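Local coordinates for V-type ATP synthase alpha chain (Nanoarchaeum equitans Kin4-M, PDB 5BN3), which is a V-type ATP synthase subunit with a P-loop nucleotide-binding domain, and binds ADP and magnesium, at residues I69-L75 and T303-F308; Y247-G251 and R294-I298; L75-D81 and Y278-A284. One frame throughout, in Å; residues are numbered along the deposited sequence.

Contact 1: I69-L75 and T303-F308; sequences IELGPGL and TIGEYF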
ATOM      1  N   ILE A  69     -43.419   4.170   2.600  1.00 40.05           N
ATOM      2  CA  ILE A  69     -43.561   5.389   3.387  1.00 38.80           C
ATOM      3  C   ILE A  69     -44.929   6.009   3.113  1.00 33.54           C
ATOM      4  O   ILE A  69     -45.413   5.986   1.978  1.00 36.60           O
ATOM      5  CB  ILE A  69     -42.444   6.411   3.061  1.00 39.57           C
ATOM      6  CG1 ILE A  69     -42.634   7.701   3.863  1.00 39.85           C
ATOM      7  CG2 ILE A  69     -42.418   6.729   1.574  1.00 35.25           C
ATOM      8  CD1 ILE A  69     -42.582   7.497   5.360  1.00 45.97           C
ATOM      9  N   GLU A  70     -45.564   6.533   4.158  1.00 38.99           N
ATOM     10  CA  GLU A  70     -46.828   7.240   3.997  1.00 33.65           C
ATOM     11  C   GLU A  70     -46.568   8.653   3.492  1.00 46.62           C
ATOM     12  O   GLU A  70     -45.821   9.415   4.110  1.00 46.59           O
ATOM     13  CB  GLU A  70     -47.596   7.289   5.322  1.00 41.60           C
ATOM     14  CG  GLU A  70     -48.165   5.947   5.766  1.00 42.29           C
ATOM     15  CD  GLU A  70     -48.785   6.006   7.150  1.00 57.56           C
ATOM     16  OE1 GLU A  70     -48.818   7.105   7.747  1.00 43.65           O
ATOM     17  OE2 GLU A  70     -49.234   4.953   7.647  1.00 57.28           O
ATOM     18  N   LEU A  71     -47.185   8.997   2.367  1.00 33.74           N
ATOM     19  CA  LEU A  71     -47.008  10.313   1.764  1.00 32.20           C
ATOM     20  C   LEU A  71     -48.292  11.130   1.864  1.00 41.08           C
ATOM     21  O   LEU A  71     -49.291  10.805   1.224  1.00 39.18           O
ATOM     22  CB  LEU A  71     -46.600  10.166   0.298  1.00 31.54           C
ATOM     23  CG  LEU A  71     -45.328   9.353   0.045  1.00 37.98           C
ATOM     24  CD1 LEU A  71     -45.163   9.044  -1.435  1.00 34.91           C
ATOM     25  CD2 LEU A  71     -44.120  10.106   0.567  1.00 31.47           C
ATOM     26  N   GLY A  72     -48.257  12.192   2.665  1.00 36.66           N
ATOM     27  CA  GLY A  72     -49.402  13.071   2.832  1.00 35.65           C
ATOM     28  C   GLY A  72     -49.123  14.141   3.869  1.00 46.54           C
ATOM     29  O   GLY A  72     -47.977  14.305   4.296  1.00 38.86           O
ATOM     30  N   PRO A  73     -50.165  14.885   4.272  1.00 38.75           N
ATOM     31  CA  PRO A  73     -50.030  15.905   5.317  1.00 42.09           C
ATOM     32  C   PRO A  73     -49.571  15.288   6.635  1.00 46.33           C
ATOM     33  O   PRO A  73     -50.079  14.233   7.024  1.00 37.32           O
ATOM     34  CB  PRO A  73     -51.457  16.444   5.464  1.00 38.55           C
ATOM     35  CG  PRO A  73     -52.094  16.182   4.139  1.00 35.92           C
ATOM     36  CD  PRO A  73     -51.516  14.873   3.683  1.00 38.34           C
ATOM     37  N   GLY A  74     -48.619  15.933   7.304  1.00 30.77           N
ATOM     38  CA  GLY A  74     -48.090  15.420   8.556  1.00 35.22           C
ATOM     39  C   GLY A  74     -46.583  15.224   8.565  1.00 39.02           C
ATOM     40  O   GLY A  74     -46.001  14.923   9.609  1.00 37.41           O
ATOM     41  N   LEU A  75     -45.951  15.397   7.408  1.00 32.11           N
ATOM     42  CA  LEU A  75     -44.504  15.228   7.284  1.00 37.67           C
ATOM     43  C   LEU A  75     -43.758  16.516   7.626  1.00 37.57           C
ATOM     44  O   LEU A  75     -42.726  16.487   8.297  1.00 35.60           O
ATOM     45  CB  LEU A  75     -44.139  14.791   5.862  1.00 37.52           C
ATOM     46  CG  LEU A  75     -44.617  13.413   5.402  1.00 39.75           C
ATOM     47  CD1 LEU A  75     -44.315  13.205   3.927  1.00 34.79           C
ATOM     48  CD2 LEU A  75     -43.959  12.326   6.227  1.00 34.74           C
ATOM     49  N   THR A 303     -37.645   9.374  -1.724  1.00 32.53           N
ATOM     50  CA  THR A 303     -39.045   9.129  -2.067  1.00 29.06           C
ATOM     51  C   THR A 303     -39.943  10.301  -1.682  1.00 26.87           C
ATOM     52  O   THR A 303     -40.800  10.721  -2.464  1.00 36.38           O
ATOM     53  CB  THR A 303     -39.563   7.844  -1.391  1.00 38.29           C
ATOM     54  OG1 THR A 303     -38.804   6.724  -1.860  1.00 33.91           O
ATOM     55  CG2 THR A 303     -41.028   7.624  -1.721  1.00 35.06           C
ATOM     56  N   ILE A 304     -39.749  10.821  -0.473  1.00 30.43           N
ATOM     57  CA  ILE A 304     -40.490  11.989  -0.011  1.00 33.87           C
ATOM     58  C   ILE A 304     -40.165  13.200  -0.891  1.00 39.28           C
ATOM     59  O   ILE A 304     -41.046  14.004  -1.204  1.00 31.48           O
ATOM     60  CB  ILE A 304     -40.175  12.293   1.471  1.00 36.37           C
ATOM     61  CG1 ILE A 304     -40.676  11.150   2.362  1.00 34.61           C
ATOM     62  CG2 ILE A 304     -40.796  13.609   1.898  1.00 34.83           C
ATOM     63  CD1 ILE A 304     -40.299  11.299   3.831  1.00 30.43           C
ATOM     64  N   GLY A 305     -38.904  13.316  -1.300  1.00 36.89           N
ATOM     65  CA  GLY A 305     -38.488  14.380  -2.201  1.00 34.50           C
ATOM     66  C   GLY A 305     -39.193  14.310  -3.539  1.00 30.76           C
ATOM     67  O   GLY A 305     -39.634  15.333  -4.072  1.00 35.72           O
ATOM     68  N   GLU A 306     -39.295  13.101  -4.083  1.00 29.80           N
ATOM     69  CA  GLU A 306     -39.993  12.881  -5.342  1.00 32.62           C
ATOM     70  C   GLU A 306     -41.471  13.220  -5.199  1.00 36.52           C
ATOM     71  O   GLU A 306     -42.085  13.741  -6.127  1.00 35.23           O
ATOM     72  CB  GLU A 306     -39.850  11.422  -5.782  1.00 37.47           C
ATOM     73  CG  GLU A 306     -38.464  11.022  -6.255  1.00 41.51           C
ATOM     74  CD  GLU A 306     -38.390   9.550  -6.608  1.00 46.96           C
ATOM     75  OE1 GLU A 306     -39.062   8.743  -5.929  1.00 55.04           O
ATOM     76  OE2 GLU A 306     -37.670   9.198  -7.566  1.00 51.38           O
ATOM     77  N   TYR A 307     -42.032  12.908  -4.034  1.00 34.36           N
ATOM     78  CA  TYR A 307     -43.448  13.146  -3.758  1.00 29.93           C
ATOM     79  C   TYR A 307     -43.808  14.624  -3.851  1.00 37.01           C
ATOM     80  O   TYR A 307     -44.807  14.991  -4.469  1.00 36.87           O
ATOM     81  CB  TYR A 307     -43.817  12.586  -2.379  1.00 31.67           C
ATOM     82  CG  TYR A 307     -45.194  12.975  -1.885  1.00 37.35           C
ATOM     83  CD1 TYR A 307     -46.339  12.511  -2.518  1.00 36.57           C
ATOM     84  CD2 TYR A 307     -45.347  13.790  -0.773  1.00 32.32           C
ATOM     85  CE1 TYR A 307     -47.600  12.861  -2.062  1.00 35.13           C
ATOM     86  CE2 TYR A 307     -46.601  14.145  -0.311  1.00 37.09           C
ATOM     87  CZ  TYR A 307     -47.721  13.677  -0.960  1.00 44.01           C
ATOM     88  OH  TYR A 307     -48.969  14.028  -0.501  1.00 37.46           O
ATOM     89  N   PHE A 308     -42.993  15.474  -3.240  1.00 30.78           N
ATOM     90  CA  PHE A 308     -43.247  16.909  -3.298  1.00 32.30           C
ATOM     91  C   PHE A 308     -42.888  17.475  -4.669  1.00 32.56           C
ATOM     92  O   PHE A 308     -43.484  18.454  -5.121  1.00 36.92           O
ATOM     93  CB  PHE A 308     -42.506  17.636  -2.175  1.00 32.08           C
ATOM     94  CG  PHE A 308     -43.179  17.522  -0.836  1.00 36.63           C
ATOM     95  CD1 PHE A 308     -44.261  18.332  -0.522  1.00 34.96           C
ATOM     96  CD2 PHE A 308     -42.735  16.608   0.108  1.00 34.90           C
ATOM     97  CE1 PHE A 308     -44.889  18.234   0.710  1.00 32.80           C
ATOM     98  CE2 PHE A 308     -43.356  16.505   1.342  1.00 33.11           C
ATOM     99  CZ  PHE A 308     -44.436  17.319   1.642  1.00 33.53           C
TER

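Contact 2: Y247-G251 and R294-I298; sequences YIGCG and REASI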
ATOM      1  N   TYR A 247     -33.743  17.207   5.099  1.00 32.21           N
ATOM      2  CA  TYR A 247     -32.417  16.952   5.646  1.00 28.94           C
ATOM      3  C   TYR A 247     -32.328  15.522   6.163  1.00 34.70           C
ATOM      4  O   TYR A 247     -33.035  15.148   7.102  1.00 34.87           O
ATOM      5  CB  TYR A 247     -32.084  17.939   6.770  1.00 30.01           C
ATOM      6  CG  TYR A 247     -30.606  18.010   7.079  1.00 46.78           C
ATOM      7  CD1 TYR A 247     -30.012  17.098   7.937  1.00 46.62           C
ATOM      8  CD2 TYR A 247     -29.807  18.988   6.508  1.00 48.31           C
ATOM      9  CE1 TYR A 247     -28.661  17.158   8.217  1.00 49.23           C
ATOM     10  CE2 TYR A 247     -28.456  19.057   6.783  1.00 38.95           C
ATOM     11  CZ  TYR A 247     -27.889  18.140   7.637  1.00 62.16           C
ATOM     12  OH  TYR A 247     -26.543  18.205   7.911  1.00 58.03           O
ATOM     13  N   ILE A 248     -31.461  14.725   5.547  1.00 30.71           N
ATOM     14  CA  ILE A 248     -31.251  13.354   5.988  1.00 34.08           C
ATOM     15  C   ILE A 248     -29.978  13.237   6.818  1.00 39.35           C
ATOM     16  O   ILE A 248     -28.867  13.357   6.293  1.00 33.27           O
ATOM     17  CB  ILE A 248     -31.158  12.378   4.798  1.00 34.01           C
ATOM     18  CG1 ILE A 248     -32.300  12.626   3.809  1.00 35.84           C
ATOM     19  CG2 ILE A 248     -31.181  10.939   5.289  1.00 35.70           C
ATOM     20  CD1 ILE A 248     -32.275  11.702   2.603  1.00 33.62           C
ATOM     21  N   GLY A 249     -30.144  13.009   8.116  1.00 35.25           N
ATOM     22  CA  GLY A 249     -29.019  12.705   8.978  1.00 34.56           C
ATOM     23  C   GLY A 249     -28.731  11.220   8.912  1.00 47.06           C
ATOM     24  O   GLY A 249     -29.318  10.432   9.657  1.00 40.11           O
ATOM     25  N   CYS A 250     -27.832  10.840   8.010  1.00 39.95           N
ATOM     26  CA  CYS A 250     -27.511   9.438   7.787  1.00 34.42           C
ATOM     27  C   CYS A 250     -26.249   9.042   8.547  1.00 34.79           C
ATOM     28  O   CYS A 250     -25.137   9.300   8.091  1.00 33.20           O
ATOM     29  CB  CYS A 250     -27.340   9.173   6.289  1.00 32.72           C
ATOM     30  SG  CYS A 250     -26.983   7.456   5.844  1.00 39.46           S
ATOM     31  N   GLY A 251     -26.434   8.426   9.714  1.00 31.11           N
ATOM     32  CA  GLY A 251     -25.329   7.902  10.496  1.00 30.88           C
ATOM     33  C   GLY A 251     -24.425   8.942  11.133  1.00 35.56           C
ATOM     34  O   GLY A 251     -23.245   8.673  11.356  1.00 37.10           O
ATOM     35  N   ARG A 294     -29.833   3.058   7.927  1.00 31.56           N
ATOM     36  CA  ARG A 294     -29.172   4.123   7.172  1.00 33.92           C
ATOM     37  C   ARG A 294     -29.551   4.041   5.704  1.00 32.69           C
ATOM     38  O   ARG A 294     -29.794   5.061   5.059  1.00 37.35           O
ATOM     39  CB  ARG A 294     -27.649   4.021   7.297  1.00 32.95           C
ATOM     40  CG  ARG A 294     -27.102   4.286   8.681  1.00 36.80           C
ATOM     41  CD  ARG A 294     -25.587   4.211   8.679  1.00 34.30           C
ATOM     42  NE  ARG A 294     -25.048   4.150  10.035  1.00 28.38           N
ATOM     43  CZ  ARG A 294     -23.775   3.909  10.322  1.00 33.04           C
ATOM     44  NH1 ARG A 294     -22.902   3.705   9.344  1.00 29.36           N
ATOM     45  NH2 ARG A 294     -23.378   3.869  11.583  1.00 35.79           N
ATOM     46  N   GLU A 295     -29.578   2.825   5.169  1.00 34.50           N
ATOM     47  CA  GLU A 295     -29.988   2.625   3.785  1.00 34.62           C
ATOM     48  C   GLU A 295     -31.440   3.042   3.620  1.00 41.45           C
ATOM     49  O   GLU A 295     -31.797   3.714   2.653  1.00 37.70           O
ATOM     50  CB  GLU A 295     -29.805   1.166   3.356  1.00 39.06           C
ATOM     51  CG  GLU A 295     -30.378   0.875   1.979  1.00 47.39           C
ATOM     52  CD  GLU A 295     -29.849  -0.405   1.370  1.00 59.86           C
ATOM     53  OE1 GLU A 295     -30.254  -1.499   1.820  1.00 56.99           O
ATOM     54  OE2 GLU A 295     -29.035  -0.316   0.427  1.00 59.37           O
ATOM     55  N   ALA A 296     -32.271   2.657   4.582  1.00 36.10           N
ATOM     56  CA  ALA A 296     -33.684   3.007   4.548  1.00 40.46           C
ATOM     57  C   ALA A 296     -33.883   4.519   4.539  1.00 41.69           C
ATOM     58  O   ALA A 296     -34.706   5.035   3.789  1.00 38.40           O
ATOM     59  CB  ALA A 296     -34.408   2.386   5.724  1.00 42.80           C
ATOM     60  N   SER A 297     -33.114   5.227   5.362  1.00 33.66           N
ATOM     61  CA  SER A 297     -33.239   6.681   5.472  1.00 33.82           C
ATOM     62  C   SER A 297     -32.936   7.400   4.154  1.00 33.06           C
ATOM     63  O   SER A 297     -33.540   8.431   3.849  1.00 36.59           O
ATOM     64  CB  SER A 297     -32.325   7.214   6.575  1.00 39.34           C
ATOM     65  OG  SER A 297     -30.965   7.130   6.191  1.00 46.42           O
ATOM     66  N   ILE A 298     -31.999   6.855   3.384  1.00 32.79           N
ATOM     67  CA  ILE A 298     -31.623   7.427   2.091  1.00 33.25           C
ATOM     68  C   ILE A 298     -32.749   7.293   1.060  1.00 38.47           C
ATOM     69  O   ILE A 298     -33.120   8.264   0.397  1.00 33.06           O
ATOM     70  CB  ILE A 298     -30.347   6.754   1.544  1.00 33.77           C
ATOM     71  CG1 ILE A 298     -29.118   7.177   2.361  1.00 37.09           C
ATOM     72  CG2 ILE A 298     -30.145   7.095   0.081  1.00 34.84           C
ATOM     73  CD1 ILE A 298     -28.770   8.654   2.233  1.00 42.11           C
TER

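Contact 3: L75-D81 and Y278-A284; sequences LLANIFD and YRTILIA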
ATOM      1  N   LEU A  75     -45.951  15.397   7.408  1.00 32.11           N
ATOM      2  CA  LEU A  75     -44.504  15.228   7.284  1.00 37.67           C
ATOM      3  C   LEU A  75     -43.758  16.516   7.626  1.00 37.57           C
ATOM      4  O   LEU A  75     -42.726  16.487   8.297  1.00 35.60           O
ATOM      5  CB  LEU A  75     -44.139  14.791   5.862  1.00 37.52           C
ATOM      6  CG  LEU A  75     -44.617  13.413   5.402  1.00 39.75           C
ATOM      7  CD1 LEU A  75     -44.315  13.205   3.927  1.00 34.79           C
ATOM      8  CD2 LEU A  75     -43.959  12.326   6.227  1.00 34.74           C
ATOM      9  N   LEU A  76     -44.294  17.643   7.165  1.00 36.53           N
ATOM     10  CA  LEU A  76     -43.628  18.939   7.313  1.00 40.78           C
ATOM     11  C   LEU A  76     -43.426  19.347   8.772  1.00 47.59           C
ATOM     12  O   LEU A  76     -44.294  19.113   9.620  1.00 36.59           O
ATOM     13  CB  LEU A  76     -44.398  20.029   6.558  1.00 39.24           C
ATOM     14  CG  LEU A  76     -44.479  19.849   5.042  1.00 49.34           C
ATOM     15  CD1 LEU A  76     -45.249  20.985   4.383  1.00 39.87           C
ATOM     16  CD2 LEU A  76     -43.083  19.763   4.468  1.00 38.16           C
ATOM     17  N   ALA A  77     -42.265  19.943   9.047  1.00 36.82           N
ATOM     18  CA  ALA A  77     -41.894  20.429  10.378  1.00 31.98           C
ATOM     19  C   ALA A  77     -41.732  19.333  11.425  1.00 42.14           C
ATOM     20  O   ALA A  77     -41.675  19.619  12.622  1.00 43.92           O
ATOM     21  CB  ALA A  77     -42.878  21.499  10.865  1.00 36.22           C
ATOM     22  N   ASN A  78     -41.644  18.085  10.976  1.00 34.18           N
ATOM     23  CA  ASN A  78     -41.489  16.960  11.896  1.00 34.57           C
ATOM     24  C   ASN A  78     -40.200  16.174  11.669  1.00 34.30           C
ATOM     25  O   ASN A  78     -39.586  16.260  10.604  1.00 37.91           O
ATOM     26  CB  ASN A  78     -42.705  16.032  11.818  1.00 33.13           C
ATOM     27  CG  ASN A  78     -43.910  16.594  12.542  1.00 39.01           C
ATOM     28  OD1 ASN A  78     -43.829  16.950  13.719  1.00 40.08           O
ATOM     29  ND2 ASN A  78     -45.033  16.693  11.840  1.00 40.40           N
ATOM     30  N   ILE A  79     -39.798  15.410  12.681  1.00 30.93           N
ATOM     31  CA  ILE A  79     -38.595  14.586  12.594  1.00 29.25           C
ATOM     32  C   ILE A  79     -38.937  13.098  12.687  1.00 34.15           C
ATOM     33  O   ILE A  79     -39.713  12.677  13.548  1.00 37.50           O
ATOM     34  CB  ILE A  79     -37.550  14.993  13.663  1.00 35.17           C
ATOM     35  CG1 ILE A  79     -36.299  14.115  13.571  1.00 33.39           C
ATOM     36  CG2 ILE A  79     -38.151  14.949  15.064  1.00 35.73           C
ATOM     37  CD1 ILE A  79     -35.163  14.579  14.470  1.00 37.10           C
ATOM     38  N   PHE A  80     -38.366  12.309  11.782  1.00 29.92           N
ATOM     39  CA  PHE A  80     -38.660  10.881  11.714  1.00 35.48           C
ATOM     40  C   PHE A  80     -37.362  10.086  11.746  1.00 42.71           C
ATOM     41  O   PHE A  80     -36.294  10.633  11.470  1.00 40.08           O
ATOM     42  CB  PHE A  80     -39.425  10.570  10.425  1.00 31.90           C
ATOM     43  CG  PHE A  80     -40.685  11.372  10.258  1.00 34.90           C
ATOM     44  CD1 PHE A  80     -40.655  12.624   9.659  1.00 32.85           C
ATOM     45  CD2 PHE A  80     -41.903  10.872  10.698  1.00 40.81           C
ATOM     46  CE1 PHE A  80     -41.812  13.363   9.505  1.00 36.07           C
ATOM     47  CE2 PHE A  80     -43.067  11.607  10.545  1.00 36.76           C
ATOM     48  CZ  PHE A  80     -43.021  12.855   9.947  1.00 44.29           C
ATOM     49  N   ASP A  81     -37.446   8.800  12.082  1.00 35.08           N
ATOM     50  CA  ASP A  81     -36.269   7.937  12.014  1.00 36.06           C
ATOM     51  C   ASP A  81     -36.117   7.367  10.606  1.00 37.90           C
ATOM     52  O   ASP A  81     -36.887   7.719   9.711  1.00 40.10           O
ATOM     53  CB  ASP A  81     -36.307   6.834  13.086  1.00 43.71           C
ATOM     54  CG  ASP A  81     -37.332   5.745  12.794  1.00 51.37           C
ATOM     55  OD1 ASP A  81     -38.167   5.906  11.879  1.00 49.09           O
ATOM     56  OD2 ASP A  81     -37.310   4.715  13.504  1.00 56.19           O
ATOM     57  N   TYR A 278     -41.365  25.047   8.911  1.00 39.25           N
ATOM     58  CA  TYR A 278     -42.603  24.670   8.232  1.00 41.04           C
ATOM     59  C   TYR A 278     -42.404  24.135   6.808  1.00 44.52           C
ATOM     60  O   TYR A 278     -43.320  23.540   6.239  1.00 40.16           O
ATOM     61  CB  TYR A 278     -43.597  25.835   8.230  1.00 53.26           C
ATOM     62  CG  TYR A 278     -44.192  26.159   9.578  1.00 75.64           C
ATOM     63  CD1 TYR A 278     -44.236  25.208  10.588  1.00 60.43           C
ATOM     64  CD2 TYR A 278     -44.721  27.415   9.837  1.00 79.53           C
ATOM     65  CE1 TYR A 278     -44.786  25.502  11.819  1.00 72.20           C
ATOM     66  CE2 TYR A 278     -45.272  27.719  11.067  1.00 72.64           C
ATOM     67  CZ  TYR A 278     -45.300  26.756  12.054  1.00 78.74           C
ATOM     68  OH  TYR A 278     -45.846  27.043  13.282  1.00 84.10           O
ATOM     69  N   ARG A 279     -41.220  24.350   6.237  1.00 34.69           N
ATOM     70  CA  ARG A 279     -40.894  23.816   4.912  1.00 35.52           C
ATOM     71  C   ARG A 279     -39.895  22.667   5.010  1.00 34.05           C
ATOM     72  O   ARG A 279     -39.440  22.139   3.994  1.00 31.91           O
ATOM     73  CB  ARG A 279     -40.311  24.909   4.009  1.00 37.05           C
ATOM     74  CG  ARG A 279     -38.860  25.276   4.333  1.00 52.01           C
ATOM     75  CD  ARG A 279     -38.207  26.074   3.212  1.00 46.07           C
ATOM     76  NE  ARG A 279     -36.794  26.350   3.482  1.00 44.80           N
ATOM     77  CZ  ARG A 279     -35.971  26.953   2.630  1.00 47.10           C
ATOM     78  NH1 ARG A 279     -36.412  27.343   1.443  1.00 43.93           N
ATOM     79  NH2 ARG A 279     -34.706  27.160   2.961  1.00 40.33           N
ATOM     80  N   THR A 280     -39.572  22.273   6.236  1.00 31.96           N
ATOM     81  CA  THR A 280     -38.495  21.317   6.471  1.00 34.88           C
ATOM     82  C   THR A 280     -38.985  19.957   6.979  1.00 37.03           C
ATOM     83  O   THR A 280     -39.871  19.880   7.832  1.00 36.07           O
ATOM     84  CB  THR A 280     -37.476  21.900   7.469  1.00 38.85           C
ATOM     85  OG1 THR A 280     -37.032  23.180   7.001  1.00 38.57           O
ATOM     86  CG2 THR A 280     -36.276  20.978   7.621  1.00 38.24           C
ATOM     87  N   ILE A 281     -38.405  18.891   6.436  1.00 32.75           N
ATOM     88  CA  ILE A 281     -38.631  17.537   6.938  1.00 31.41           C
ATOM     89  C   ILE A 281     -37.296  16.944   7.375  1.00 37.18           C
ATOM     90  O   ILE A 281     -36.323  16.965   6.617  1.00 33.89           O
ATOM     91  CB  ILE A 281     -39.254  16.631   5.863  1.00 33.65           C
ATOM     92  CG1 ILE A 281     -40.557  17.241   5.342  1.00 37.17           C
ATOM     93  CG2 ILE A 281     -39.507  15.234   6.416  1.00 29.45           C
ATOM     94  CD1 ILE A 281     -41.172  16.473   4.195  1.00 35.82           C
ATOM     95  N   LEU A 282     -37.251  16.418   8.596  1.00 32.92           N
ATOM     96  CA  LEU A 282     -36.021  15.848   9.139  1.00 33.51           C
ATOM     97  C   LEU A 282     -36.103  14.329   9.213  1.00 39.66           C
ATOM     98  O   LEU A 282     -37.055  13.775   9.764  1.00 36.14           O
ATOM     99  CB  LEU A 282     -35.732  16.412  10.533  1.00 31.48           C
ATOM    100  CG  LEU A 282     -35.472  17.912  10.677  1.00 54.29           C
ATOM    101  CD1 LEU A 282     -34.972  18.241  12.077  1.00 53.66           C
ATOM    102  CD2 LEU A 282     -34.478  18.379   9.640  1.00 42.72           C
ATOM    103  N   ILE A 283     -35.101  13.661   8.649  1.00 31.92           N
ATOM    104  CA  ILE A 283     -34.988  12.210   8.756  1.00 29.42           C
ATOM    105  C   ILE A 283     -33.688  11.855   9.468  1.00 38.63           C
ATOM    106  O   ILE A 283     -32.595  12.106   8.954  1.00 34.99           O
ATOM    107  CB  ILE A 283     -35.043  11.545   7.375  1.00 34.17           C
ATOM    108  CG1 ILE A 283     -36.390  11.848   6.719  1.00 48.82           C
ATOM    109  CG2 ILE A 283     -34.845  10.044   7.493  1.00 39.60           C
ATOM    110  CD1 ILE A 283     -36.421  11.588   5.250  1.00 48.64           C
ATOM    111  N   ALA A 284     -33.813  11.273  10.656  1.00 39.05           N
ATOM    112  CA  ALA A 284     -32.656  11.034  11.512  1.00 41.24           C
ATOM    113  C   ALA A 284     -32.426   9.559  11.801  1.00 43.47           C
ATOM    114  O   ALA A 284     -33.239   8.918  12.466  1.00 39.97           O
ATOM    115  CB  ALA A 284     -32.802  11.795  12.819  1.00 38.32           C
TER

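Contact 1: I69-L75 and T303-F308
Ile69 and Leu71 of strand 69-71 face Thr303, Ile304 and Tyr307 on one side of helix 303-308. The two short axes run almost in the same direction, 18° apart, and come within 9.6 Å of each other. After Leu71 the chain leaves the strand, turns through Gly72 and Gly74, and returns to the helix with Leu75. No hydrogen bond joins the two segments. Leu71 and Tyr307 form the main pair. Leu71 CB sits over the centre of the Tyr307 ring, 3.6 Å from the centroid and 8° off the ring normal, a CH-pi contact. The side chains run past each other in opposite directions, so both Leu71 methyls lie back near Tyr307 CB. Tyr307 holds CG anti to its backbone N (chi1 170°), which sends the ring out toward the strand. Its OH then reaches the backbone beyond the strand end, 3.5 Å from Gly72 CA. That hydroxyl is hydrogen-bonded to His142 of strand 140-145. One turn earlier in the helix, Thr303 CG2 meets Ile69 CG2 at 3.7 Å. The Thr303 hydroxyl turns away from this methyl contact and bonds to the helix carbonyl of Tyr299. Ile304 works with both of its branches. Its CG1 lies 4.0 Å from Leu71 CD2, while its CG2 meets Leu75 CD1 tip to tip at 4.1 Å. Leu75 CD1 also approaches the Phe308 ring obliquely, 4.3 Å from CE2. Trp182 packs on both Leu71 and Thr303. Apolar packing thus fixes strand 68-71, paired with strand 180-183, against helix 293-309 of the nucleotide-binding region. Gly72 N is buried here without a partner in the model, which may carry some energetic penalty.

Contact 2: Y247-G251 and R294-I298
Cys250 of strand 247-250 fits against the start of helix segment 294-298, which runs nearly antiparallel to it at 168°. Cys250 and Ile248 make the larger, apolar part, each burying 61 Å². Cys250 SG, anti to its backbone N (chi1 -178°), rests against the helix, 3.8 Å from Arg294 CB. Ile298 CG1 flanks the same sulfur at 4.1 Å. Two residues earlier, Ile248 presses CG2 and CD1 on the Ser297 backbone, each 3.7 Å from Ser297 O. The Ser297 hydroxyl is turned back on its own helix. It donates to Arg294 O over 2.6 Å, 29° out of the carbonyl plane. Ile298 N reaches that oxygen from the same face, so one carbonyl serves two donors and the buried hydroxyl is satisfied. Gly251 buries less, 34 Å², and offers only backbone. The extended Arg294 chain passes close by, with NE 3.8 Å from Gly251 CA. The guanidinium goes on to a salt bridge with Glu327. This end is buried too; Tyr256 of the neighbouring NEQ263 chain packs on Arg294 and hydrogen-bonds Gly251 O. Strand 280-285, helix 293-309 and strand 314-320 form a beta-alpha-beta crossover. Both strands are parallel neighbours of strand 244-250, and the helix lies along it, as in the alpha/beta core of P-loop nucleotide-binding domains.

Contact 3: L75-D81 and Y278-A284
Phe80 and Tyr278 supply the two rings, and both are met at their edges. Leu75 O lies in the plane of the Phe80 ring at its edge. Leu282 O also lies near that plane, 3.8 Å from Phe80 CD1. Ile281 CG2 approaches the same ring obliquely. At the other end, Ala77 CB touches the edge of the Tyr278 ring, 4.0 Å from CD1. The backbones pair in parallel, Ile79 beside Leu282 and Phe80 beside Ile283. Leu282 N donates to Asn78 O, nearly straight at 169°. Phe80 N returns a 2.8 Å bond to Leu282 O. Ala284 N closes the ladder on Phe80 O at 2.7 Å and 176°. Before the strand, a type II turn from Leu75 to Asn78 lets Ala77 N reach Thr280 O, a more bent bond of 144°. The Ile79 and Leu282 side chains cross, CG1 of Ile79 3.9 Å from CB of Leu282, on the face covered by helix 254-263. On the face of Phe80 and Ile283, Ile283 leans on helix 293-309. Just before the strand, Leu76 CD2 of the turn packs 3.7 Å from Ile281 CG1. Asp81 turns away to a salt bridge with Arg85. Ala284 O has no hydrogen-bond partner in the model; the CA of Asp81 approaches it at 3.2 Å. Strand 79-80 thus adds a short parallel strand to strand 280-285, which also pairs with strand 244-250. A mainly parallel sheet with helices on both faces is the core expected of a P-loop NTPase domain, as in this family.

Among the residues that touch, those of contacts 1 and 2 are all buried; contact 3 has partly exposed ones at its turn and at Tyr278. Contact 1 uses the C-terminal part of helix 293-309, contact 2 its N-terminal part. Contacts 1 and 3 share Leu75 and meet where Ile281 packs on Ile304 and Phe308. Contacts 2 and 3 join through the sheet, with Gly249 and Tyr247 probably hydrogen-bonded to Ile283. The chemistry follows position. Contact 3 is strand on strand and held by backbone bonds. Contacts 1 and 2 are strand on helix and held by side-chain packing. Contact 2 also meets the NEQ263 chain, whereas no other chain touches contact 1.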